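PDB 3ZQX: cellulose 1,4-beta-cellobiosidase from Clostridium thermocellum, which probably releases cellobiose from the ends of cellulose chains, here represented by its calcium-containing family 3b carbohydrate-binding module. Local coordinates for residues A[2-6]-A[129-133]; A[16-20]-A[99-103]; A[38-44]-A[77-83]. The protein carries 1 engineered substitution. One frame throughout, in Å; residues are numbered along the deposited sequence.

Overall arrangement
The three contacts sample both sheets of the CBM3 beta-sandwich. Contact 2 pairs strands 15-27 and 97-103 within one sheet, and contact 3 pairs strands 38-43 and 78-83 within the other; contact 1 packs strand 3-9 of the first against strand 130-134 of the second. Their segments are concentric in sequence: contact 1 encloses contact 2, which encloses contact 3. Centre to centre, contacts 1 and 3 lie about 10 Å apart, contacts 2 and 3 about 14 Å, and contacts 1 and 2 about 21 Å, on opposite sides of the chain centre. Contact 3 touches both others: beside contact 1 within the same sheet, through T131-Y43, and across the interior to contact 2, through I19-Y42.

Contact 1 (A[2-6]-A[129-133]); sequences DVKVQ and KVTLY
L132 and V5 meet through their branches, apolar carbon against apolar carbon, at the interface between the two sheets of the sandwich. The segment axes of strands 3-6 and 130-133 pass 7.0 Å apart at an angle of 157°, so the strands run nearly antiparallel yet are too far apart for ladder bonding, and the contact rests on side chains.

L132 can be traced outward from its backbone. From CB, chi1 of -61° swings CG anti to the carbonyl carbon and toward strand 3-6, where L132 CG lies 3.4 Å from V5 CG2. That is tighter than ordinary carbon-carbon contact, evidence of close fitting. One methyl, L132 CD1, reaches both side chain and backbone of segment 2-6: it sits 3.7 Å from V3 CG2 and 3.8 Å from K4 C. The other, L132 CD2, stays against V5 CG2 at 3.5 Å. V5 CG2 is thus in contact with CG and both methyls of L132, while V3 meets the leucine end at about a right angle.

V5 divides its branches between two neighbours. With chi1 at 175°, V5 CG1 stands anti to the backbone N and reaches V130, its distance to V130 CG1 being 3.8 Å; those two valines also cross at about a right angle.

T131 and Y133 project from the other face of their strand, where T131 OG1 is hydrogen-bonded to Y43 OH. Strand 130-134 lies between strands 38-43 and 137-140: L40 of the former touches both V130 and L132, and V5 also touches W140 of the latter. Across the interior V130 touches F23 of strand 15-27; beside strand 3-9, in its own sheet, the same strand supplies V26 and N27, which K4 and V3 touch.

Contact 2 (A[16-20]-A[99-103]); sequences TQEIK and FVIRY
An antiparallel strand pairing in the six-stranded sheet includes I19 and I101, a hydrogen-bonded pair: I101 N reaches I19 O at 3.0 Å, and I19 N reaches I101 O at 3.1 Å. K20 and V100 form the adjacent non-hydrogen-bonded pair, with CA-H...O contacts filling the intervals between the N-H bonds.

On the face carrying V100, the E18 and R102 side chains run side by side in the same direction. R102 NH1 donates to E18 OE2 at 3.0 Å, forming a salt bridge. The carboxylate oxygen lies at the edge of the guanidinium, the two planes differ by only 13°, and the N-H...O angle of 141° shows a somewhat bent bond. R102 NH1 has a second partner in Y57 OH, so this one nitrogen carries two bonds. Beneath the bridge, V100 CG1 packs on E18 CD at 3.9 Å, while its other methyl, V100 CG2, meets K20 CG at 3.8 Å.

The pairing leads straight out of an ST turn: T16 OG1 accepts from E18 N at 3.0 Å. Here the backbones separate, and a water takes over the linkage, donating to Q17 O and accepting from Y103 N.

The face carrying I19 and I101 looks into the sandwich. I19 CG2, anti to its backbone N, reaches F99 CE2 at 3.8 Å, approaching the ring obliquely, and I19 and I101 stand alongside each other. Y42 of the opposite sheet touches both isoleucines, and F23 stacks on F99. The calcium ion, with T45, E47, D110, N113 and D114 at its site, lies about 6 Å from the I19 side chain.

Contact 3 (A[38-44]-A[77-83]); sequences IVLRYYF and HYLQLEF
The guanidinium of R41 lies flat on Y78 and meets Q80 with its edge, so one group makes two differently oriented contacts. Its plane is 12° from the Y78 ring plane, with centres 4.2 Å apart, and the stack is displaced toward the hydroxyl: Y78 OH sits over the guanidinium centre, while R41 CD stands over the ring centre in a CH-pi contact. The R41 chain, extended from CG to NE, runs over the ring, which puts CD above its centre. In the perpendicular direction, R41 NE and NH2 grip Q80 OE1 at 2.8 and 2.9 Å. Guanidinium and amide are nearly coplanar, and both donors lie in the carbonyl plane; this double grip should hold the amide flat, and its NE2 makes a weak bond to E82 OE1.

These side chains stand on one face of an antiparallel ladder at the middle of the five-stranded sheet of the sandwich. L40-L81 and Y42-L79 are its hydrogen-bonded pairs, the straightest bond being L40 N to L81 O at 2.9 Å and 178°. Their side chains occupy the interior face, where Y42 meets F99, F23 and I19 of the other sheet.

Past the ladder, H77 turns its edge toward the F44 ring face, planes at 80° and centroids 4.8 Å apart. The same imidazole donates from H77 ND1 to F44 O at 2.9 Å, the oxygen lying in the ring plane of H77; bond and edge-to-face contact together probably restrict its rotation. F44 in turn packs on D114, a residue of the calcium site, its side chain about 5 Å from the ion.

Contact 1 (A[2-6]-A[129-133])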
loop_
_atom_site.group_PDB
_atom_site.type_symbol
_atom_site.label_atom_id
_atom_site.label_comp_id
_atom_site.label_asym_id
_atom_site.label_seq_id
_atom_site.Cartn_x
_atom_site.Cartn_y
_atom_site.Cartn_z
ATOM N N ASP A 2 -3.994 -8.176 15.370
ATOM C CA ASP A 2 -4.935 -7.877 14.302
ATOM C C ASP A 2 -4.139 -7.906 12.991
ATOM O O ASP A 2 -3.012 -8.412 12.943
ATOM C CB ASP A 2 -5.611 -6.520 14.542
ATOM C CG ASP A 2 -7.001 -6.439 13.931
ATOM O OD1 ASP A 2 -7.295 -7.233 13.013
ATOM O OD2 ASP A 2 -7.798 -5.580 14.363
ATOM N N VAL A 3 -4.719 -7.419 11.907
ATOM C CA VAL A 3 -3.985 -7.366 10.654
ATOM C C VAL A 3 -2.806 -6.382 10.702
ATOM O O VAL A 3 -2.857 -5.352 11.382
ATOM C CB VAL A 3 -4.921 -7.034 9.471
ATOM C CG1 VAL A 3 -5.725 -8.269 9.060
ATOM C CG2 VAL A 3 -5.847 -5.865 9.824
ATOM N N LYS A 4 -1.743 -6.724 9.982
ATOM C CA LYS A 4 -0.567 -5.869 9.844
ATOM C C LYS A 4 -0.093 -5.875 8.396
ATOM O O LYS A 4 -0.511 -6.725 7.604
ATOM C CB LYS A 4 0.570 -6.340 10.755
ATOM C CG LYS A 4 1.153 -7.700 10.377
ATOM C CD LYS A 4 2.286 -8.107 11.309
ATOM C CE LYS A 4 2.884 -9.439 10.893
ATOM N NZ LYS A 4 3.983 -9.896 11.802
ATOM N N VAL A 5 0.790 -4.934 8.057
ATOM C CA VAL A 5 1.391 -4.853 6.734
ATOM C C VAL A 5 2.876 -5.083 6.808
ATOM O O VAL A 5 3.559 -4.515 7.664
ATOM C CB VAL A 5 1.189 -3.455 6.099
ATOM C CG1 VAL A 5 1.924 -3.355 4.765
ATOM C CG2 VAL A 5 -0.284 -3.155 5.931
ATOM N N GLN A 6 3.364 -5.898 5.879
ATOM C CA GLN A 6 4.784 -5.966 5.576
ATOM C C GLN A 6 5.029 -5.307 4.229
ATOM O O GLN A 6 4.155 -5.297 3.353
ATOM C CB GLN A 6 5.266 -7.407 5.516
ATOM C CG GLN A 6 4.894 -8.204 6.731
ATOM C CD GLN A 6 5.537 -9.559 6.719
ATOM O OE1 GLN A 6 5.492 -10.275 5.715
ATOM N NE2 GLN A 6 6.174 -9.916 7.828
ATOM N N LYS A 129 4.812 2.400 8.380
ATOM C CA LYS A 129 4.514 3.599 7.594
ATOM C C LYS A 129 3.503 3.366 6.476
ATOM O O LYS A 129 3.210 4.282 5.716
ATOM C CB LYS A 129 5.788 4.259 7.077
ATOM C CG LYS A 129 6.650 4.822 8.195
ATOM C CD LYS A 129 7.921 5.458 7.655
ATOM C CE LYS A 129 8.778 6.012 8.781
ATOM N NZ LYS A 129 10.064 6.567 8.270
ATOM N N VAL A 130 2.974 2.151 6.395
ATOM C CA VAL A 130 1.817 1.842 5.564
ATOM C C VAL A 130 0.724 1.455 6.539
ATOM O O VAL A 130 0.928 0.593 7.389
ATOM C CB VAL A 130 2.130 0.702 4.568
ATOM C CG1 VAL A 130 0.876 0.217 3.843
ATOM C CG2 VAL A 130 3.182 1.166 3.577
ATOM N N THR A 131 -0.433 2.085 6.422
ATOM C CA THR A 131 -1.492 1.927 7.411
ATOM C C THR A 131 -2.589 0.987 6.938
ATOM O O THR A 131 -2.798 0.789 5.729
ATOM C CB THR A 131 -2.143 3.266 7.740
ATOM O OG1 THR A 131 -2.546 3.868 6.508
ATOM C CG2 THR A 131 -1.181 4.180 8.504
ATOM N N LEU A 132 -3.243 0.358 7.909
ATOM C CA LEU A 132 -4.505 -0.335 7.677
ATOM C C LEU A 132 -5.598 0.262 8.544
ATOM O O LEU A 132 -5.381 0.546 9.731
ATOM C CB LEU A 132 -4.416 -1.819 8.016
ATOM C CG LEU A 132 -3.416 -2.646 7.229
ATOM C CD1 LEU A 132 -3.368 -4.068 7.773
ATOM C CD2 LEU A 132 -3.750 -2.629 5.741
ATOM N N TYR A 133 -6.778 0.404 7.940
ATOM C CA TYR A 133 -7.997 0.816 8.626
ATOM C C TYR A 133 -9.045 -0.268 8.478
ATOM O O TYR A 133 -9.127 -0.944 7.436
ATOM C CB TYR A 133 -8.549 2.114 8.034
ATOM C CG TYR A 133 -7.645 3.301 8.243
ATOM C CD1 TYR A 133 -6.591 3.560 7.375
ATOM C CD2 TYR A 133 -7.828 4.157 9.317
ATOM C CE1 TYR A 133 -5.755 4.644 7.568
ATOM C CE2 TYR A 133 -6.989 5.249 9.515
ATOM C CZ TYR A 133 -5.953 5.479 8.635
ATOM O OH TYR A 133 -5.105 6.555 8.807
#

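Contact 2 (A[16-20]-A[99-103])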
loop_
_atom_site.group_PDB
_atom_site.type_symbol
_atom_site.label_atom_id
_atom_site.label_comp_id
_atom_site.label_asym_id
_atom_site.label_seq_id
_atom_site.Cartn_x
_atom_site.Cartn_y
_atom_site.Cartn_z
ATOM N N THR A 16 12.139 8.585 -10.332
ATOM C CA THR A 16 11.705 7.438 -11.115
ATOM C C THR A 16 10.303 7.670 -11.629
ATOM O O THR A 16 9.514 8.362 -10.987
ATOM C CB THR A 16 11.720 6.140 -10.275
ATOM O OG1 THR A 16 11.229 5.054 -11.066
ATOM C CG2 THR A 16 10.850 6.281 -9.035
ATOM N N GLN A 17 9.977 7.055 -12.757
ATOM C CA GLN A 17 8.616 7.089 -13.258
ATOM C C GLN A 17 7.701 6.100 -12.542
ATOM O O GLN A 17 6.482 6.167 -12.710
ATOM C CB GLN A 17 8.605 6.818 -14.756
ATOM C CG GLN A 17 9.297 7.896 -15.555
ATOM C CD GLN A 17 9.734 7.391 -16.903
ATOM O OE1 GLN A 17 10.505 6.438 -16.992
ATOM N NE2 GLN A 17 9.212 7.994 -17.964
ATOM N N GLU A 18 8.268 5.161 -11.788
ATOM C CA GLU A 18 7.462 4.155 -11.111
ATOM C C GLU A 18 7.876 3.985 -9.654
ATOM O O GLU A 18 8.962 3.487 -9.361
ATOM C CB GLU A 18 7.595 2.809 -11.831
ATOM C CG GLU A 18 7.009 2.821 -13.231
ATOM C CD GLU A 18 7.042 1.464 -13.903
ATOM O OE1 GLU A 18 7.926 0.653 -13.574
ATOM O OE2 GLU A 18 6.172 1.210 -14.758
ATOM N N ILE A 19 6.992 4.350 -8.731
ATOM C CA ILE A 19 7.106 3.847 -7.371
ATOM C C ILE A 19 6.826 2.356 -7.477
ATOM O O ILE A 19 5.901 1.972 -8.188
ATOM C CB ILE A 19 6.081 4.519 -6.429
ATOM C CG1 ILE A 19 6.329 6.028 -6.344
ATOM C CG2 ILE A 19 6.101 3.863 -5.061
ATOM C CD1 ILE A 19 5.240 6.789 -5.604
ATOM N N LYS A 20 7.663 1.514 -6.873
ATOM C CA LYS A 20 7.470 0.078 -7.009
ATOM C C LYS A 20 7.930 -0.657 -5.768
ATOM O O LYS A 20 9.072 -0.493 -5.332
ATOM C CB LYS A 20 8.239 -0.438 -8.230
ATOM C CG LYS A 20 8.045 -1.922 -8.520
ATOM C CD LYS A 20 8.791 -2.369 -9.763
ATOM C CE LYS A 20 8.590 -3.851 -10.024
ATOM N NZ LYS A 20 9.308 -4.305 -11.238
ATOM N N PHE A 99 3.079 -3.689 -6.281
ATOM C CA PHE A 99 2.494 -2.412 -6.645
ATOM C C PHE A 99 3.441 -1.543 -7.426
ATOM O O PHE A 99 4.645 -1.487 -7.133
ATOM C CB PHE A 99 1.922 -1.651 -5.426
ATOM C CG PHE A 99 2.953 -1.050 -4.493
ATOM C CD1 PHE A 99 3.578 -1.819 -3.519
ATOM C CD2 PHE A 99 3.238 0.312 -4.550
ATOM C CE1 PHE A 99 4.497 -1.249 -2.653
ATOM C CE2 PHE A 99 4.144 0.885 -3.677
ATOM C CZ PHE A 99 4.775 0.106 -2.731
ATOM N N VAL A 100 2.867 -0.871 -8.421
ATOM C CA VAL A 100 3.504 0.206 -9.154
ATOM C C VAL A 100 2.549 1.392 -9.137
ATOM O O VAL A 100 1.330 1.222 -9.329
ATOM C CB VAL A 100 3.774 -0.207 -10.611
ATOM C CG1 VAL A 100 4.018 1.011 -11.497
ATOM C CG2 VAL A 100 4.951 -1.173 -10.675
ATOM N N ILE A 101 3.095 2.582 -8.889
ATOM C CA ILE A 101 2.342 3.820 -9.043
ATOM C C ILE A 101 3.055 4.657 -10.088
ATOM O O ILE A 101 4.255 4.951 -9.962
ATOM C CB ILE A 101 2.270 4.634 -7.733
ATOM C CG1 ILE A 101 1.651 3.810 -6.603
ATOM C CG2 ILE A 101 1.494 5.931 -7.955
ATOM C CD1 ILE A 101 1.942 4.363 -5.229
ATOM N N ARG A 102 2.339 5.022 -11.141
ATOM C CA ARG A 102 2.925 5.801 -12.219
ATOM C C ARG A 102 1.944 6.854 -12.691
ATOM O O ARG A 102 0.792 6.865 -12.271
ATOM C CB ARG A 102 3.357 4.899 -13.369
ATOM C CG ARG A 102 2.251 4.172 -14.066
ATOM C CD ARG A 102 2.946 3.252 -15.060
ATOM N NE ARG A 102 2.052 2.370 -15.787
ATOM C CZ ARG A 102 2.310 1.090 -16.043
ATOM N NH1 ARG A 102 3.436 0.518 -15.618
ATOM N NH2 ARG A 102 1.430 0.378 -16.721
ATOM N N TYR A 103 2.419 7.768 -13.522
ATOM C CA TYR A 103 1.559 8.751 -14.162
ATOM C C TYR A 103 1.157 8.326 -15.570
ATOM O O TYR A 103 1.941 7.698 -16.286
ATOM C CB TYR A 103 2.282 10.085 -14.247
ATOM C CG TYR A 103 2.454 10.785 -12.924
ATOM C CD1 TYR A 103 1.422 11.525 -12.382
ATOM C CD2 TYR A 103 3.650 10.710 -12.219
ATOM C CE1 TYR A 103 1.567 12.182 -11.177
ATOM C CE2 TYR A 103 3.809 11.364 -11.010
ATOM C CZ TYR A 103 2.764 12.096 -10.492
ATOM O OH TYR A 103 2.882 12.770 -9.299
HETATM O O HOH W 1 5.144 7.888 -14.362
#

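Contact 3 (A[38-44]-A[77-83])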
loop_
_atom_site.group_PDB
_atom_site.type_symbol
_atom_site.label_atom_id
_atom_site.label_comp_id
_atom_site.label_asym_id
_atom_site.label_seq_id
_atom_site.Cartn_x
_atom_site.Cartn_y
_atom_site.Cartn_z
ATOM N N ILE A 38 -11.173 -3.932 4.750
ATOM C CA ILE A 38 -9.846 -3.419 5.080
ATOM C C ILE A 38 -9.372 -2.390 4.056
ATOM O O ILE A 38 -9.539 -2.593 2.851
ATOM C CB ILE A 38 -8.848 -4.595 5.203
ATOM C CG1 ILE A 38 -9.224 -5.471 6.405
ATOM C CG2 ILE A 38 -7.419 -4.096 5.303
ATOM C CD1 ILE A 38 -8.539 -6.814 6.451
ATOM N N VAL A 39 -8.815 -1.283 4.542
ATOM C CA VAL A 39 -8.284 -0.219 3.705
ATOM C C VAL A 39 -6.794 -0.087 3.996
ATOM O O VAL A 39 -6.396 0.044 5.157
ATOM C CB VAL A 39 -8.984 1.113 4.040
ATOM C CG1 VAL A 39 -8.330 2.271 3.309
ATOM C CG2 VAL A 39 -10.475 1.040 3.715
ATOM N N LEU A 40 -5.975 -0.128 2.951
ATOM C CA LEU A 40 -4.531 0.069 3.068
ATOM C C LEU A 40 -4.149 1.415 2.455
ATOM O O LEU A 40 -4.684 1.790 1.409
ATOM C CB LEU A 40 -3.799 -1.068 2.341
ATOM C CG LEU A 40 -2.268 -1.012 2.246
ATOM C CD1 LEU A 40 -1.664 -2.412 2.148
ATOM C CD2 LEU A 40 -1.805 -0.154 1.082
ATOM N N ARG A 41 -3.229 2.144 3.096
ATOM C CA ARG A 41 -2.728 3.392 2.511
ATOM C C ARG A 41 -1.208 3.466 2.504
ATOM O O ARG A 41 -0.547 3.195 3.515
ATOM C CB ARG A 41 -3.310 4.618 3.224
ATOM C CG ARG A 41 -4.808 4.728 3.037
ATOM C CD ARG A 41 -5.418 5.920 3.763
ATOM N NE ARG A 41 -6.846 5.972 3.449
ATOM C CZ ARG A 41 -7.730 6.757 4.052
ATOM N NH1 ARG A 41 -7.353 7.555 5.036
ATOM N NH2 ARG A 41 -9.003 6.725 3.672
ATOM N N TYR A 42 -0.681 3.824 1.334
ATOM C CA TYR A 42 0.734 4.094 1.112
ATOM C C TYR A 42 0.872 5.578 0.793
ATOM O O TYR A 42 0.315 6.061 -0.195
ATOM C CB TYR A 42 1.257 3.238 -0.060
ATOM C CG TYR A 42 2.700 3.526 -0.450
ATOM C CD1 TYR A 42 3.016 4.555 -1.325
ATOM C CD2 TYR A 42 3.747 2.765 0.069
ATOM C CE1 TYR A 42 4.332 4.822 -1.674
ATOM C CE2 TYR A 42 5.060 3.029 -0.265
ATOM C CZ TYR A 42 5.356 4.053 -1.138
ATOM O OH TYR A 42 6.677 4.290 -1.448
ATOM N N TYR A 43 1.590 6.294 1.652
ATOM C CA TYR A 43 1.641 7.755 1.618
ATOM C C TYR A 43 2.777 8.264 0.754
ATOM O O TYR A 43 3.930 7.868 0.930
ATOM C CB TYR A 43 1.763 8.301 3.049
ATOM C CG TYR A 43 0.587 7.892 3.901
ATOM C CD1 TYR A 43 -0.587 8.627 3.882
ATOM C CD2 TYR A 43 0.623 6.726 4.669
ATOM C CE1 TYR A 43 -1.689 8.238 4.629
ATOM C CE2 TYR A 43 -0.471 6.325 5.420
ATOM C CZ TYR A 43 -1.620 7.084 5.399
ATOM O OH TYR A 43 -2.697 6.662 6.142
ATOM N N PHE A 44 2.443 9.132 -0.197
ATOM C CA PHE A 44 3.442 9.740 -1.048
ATOM C C PHE A 44 2.933 11.082 -1.518
ATOM O O PHE A 44 1.724 11.289 -1.636
ATOM C CB PHE A 44 3.781 8.825 -2.244
ATOM C CG PHE A 44 2.718 8.769 -3.318
ATOM C CD1 PHE A 44 1.596 7.964 -3.187
ATOM C CD2 PHE A 44 2.864 9.517 -4.478
ATOM C CE1 PHE A 44 0.639 7.909 -4.191
ATOM C CE2 PHE A 44 1.907 9.475 -5.490
ATOM C CZ PHE A 44 0.799 8.651 -5.350
ATOM N N HIS A 77 -1.290 12.896 1.258
ATOM C CA HIS A 77 -1.687 12.188 0.046
ATOM C C HIS A 77 -1.270 10.712 0.074
ATOM O O HIS A 77 -0.240 10.349 0.663
ATOM C CB HIS A 77 -1.067 12.911 -1.151
ATOM C CG HIS A 77 -1.489 12.364 -2.476
ATOM N ND1 HIS A 77 -0.717 11.490 -3.209
ATOM C CD2 HIS A 77 -2.611 12.576 -3.207
ATOM C CE1 HIS A 77 -1.354 11.178 -4.326
ATOM N NE2 HIS A 77 -2.503 11.827 -4.354
ATOM N N TYR A 78 -2.056 9.858 -0.577
ATOM C CA TYR A 78 -1.778 8.423 -0.592
ATOM C C TYR A 78 -2.390 7.696 -1.780
ATOM O O TYR A 78 -3.366 8.146 -2.398
ATOM C CB TYR A 78 -2.298 7.733 0.698
ATOM C CG TYR A 78 -3.746 8.086 1.004
ATOM C CD1 TYR A 78 -4.803 7.410 0.402
ATOM C CD2 TYR A 78 -4.055 9.134 1.861
ATOM C CE1 TYR A 78 -6.120 7.773 0.652
ATOM C CE2 TYR A 78 -5.370 9.500 2.125
ATOM C CZ TYR A 78 -6.397 8.816 1.516
ATOM O OH TYR A 78 -7.710 9.145 1.731
ATOM N N LEU A 79 -1.789 6.544 -2.065
ATOM C CA LEU A 79 -2.460 5.429 -2.713
ATOM C C LEU A 79 -3.290 4.699 -1.664
ATOM O O LEU A 79 -2.794 4.380 -0.581
ATOM C CB LEU A 79 -1.424 4.428 -3.239
ATOM C CG LEU A 79 -1.962 3.053 -3.647
ATOM C CD1 LEU A 79 -2.803 3.130 -4.916
ATOM C CD2 LEU A 79 -0.828 2.046 -3.793
ATOM N N GLN A 80 -4.546 4.410 -2.002
ATOM C CA GLN A 80 -5.407 3.581 -1.186
ATOM C C GLN A 80 -5.706 2.285 -1.926
ATOM O O GLN A 80 -6.028 2.285 -3.118
ATOM C CB GLN A 80 -6.721 4.312 -0.894
ATOM C CG GLN A 80 -7.760 3.457 -0.192
ATOM C CD GLN A 80 -8.824 4.310 0.457
ATOM O OE1 GLN A 80 -8.521 5.128 1.314
ATOM N NE2 GLN A 80 -10.077 4.153 0.029
ATOM N N LEU A 81 -5.584 1.171 -1.215
ATOM C CA LEU A 81 -6.085 -0.096 -1.725
ATOM C C LEU A 81 -7.244 -0.567 -0.892
ATOM O O LEU A 81 -7.155 -0.671 0.342
ATOM C CB LEU A 81 -5.022 -1.187 -1.727
ATOM C CG LEU A 81 -3.864 -0.965 -2.682
ATOM C CD1 LEU A 81 -2.906 -2.136 -2.601
ATOM C CD2 LEU A 81 -4.377 -0.767 -4.110
ATOM N N GLU A 82 -8.337 -0.826 -1.590
ATOM C CA GLU A 82 -9.467 -1.552 -1.055
ATOM C C GLU A 82 -9.550 -2.864 -1.830
ATOM O O GLU A 82 -8.748 -3.119 -2.729
ATOM C CB GLU A 82 -10.742 -0.719 -1.163
ATOM C CG GLU A 82 -10.746 0.423 -0.161
ATOM C CD GLU A 82 -11.843 1.418 -0.395
ATOM O OE1 GLU A 82 -11.778 2.128 -1.417
ATOM O OE2 GLU A 82 -12.770 1.498 0.441
ATOM N N PHE A 83 -10.511 -3.704 -1.465
ATOM C CA PHE A 83 -10.558 -5.069 -1.956
ATOM C C PHE A 83 -11.988 -5.501 -2.168
ATOM O O PHE A 83 -12.904 -5.038 -1.501
ATOM C CB PHE A 83 -9.921 -6.025 -0.935
ATOM C CG PHE A 83 -8.514 -5.646 -0.564
ATOM C CD1 PHE A 83 -8.279 -4.734 0.454
ATOM C CD2 PHE A 83 -7.432 -6.181 -1.237
ATOM C CE1 PHE A 83 -6.982 -4.348 0.776
ATOM C CE2 PHE A 83 -6.131 -5.808 -0.915
ATOM C CZ PHE A 83 -5.912 -4.894 0.093
HETATM O O HOH W 2 -11.631 -2.794 1.121
#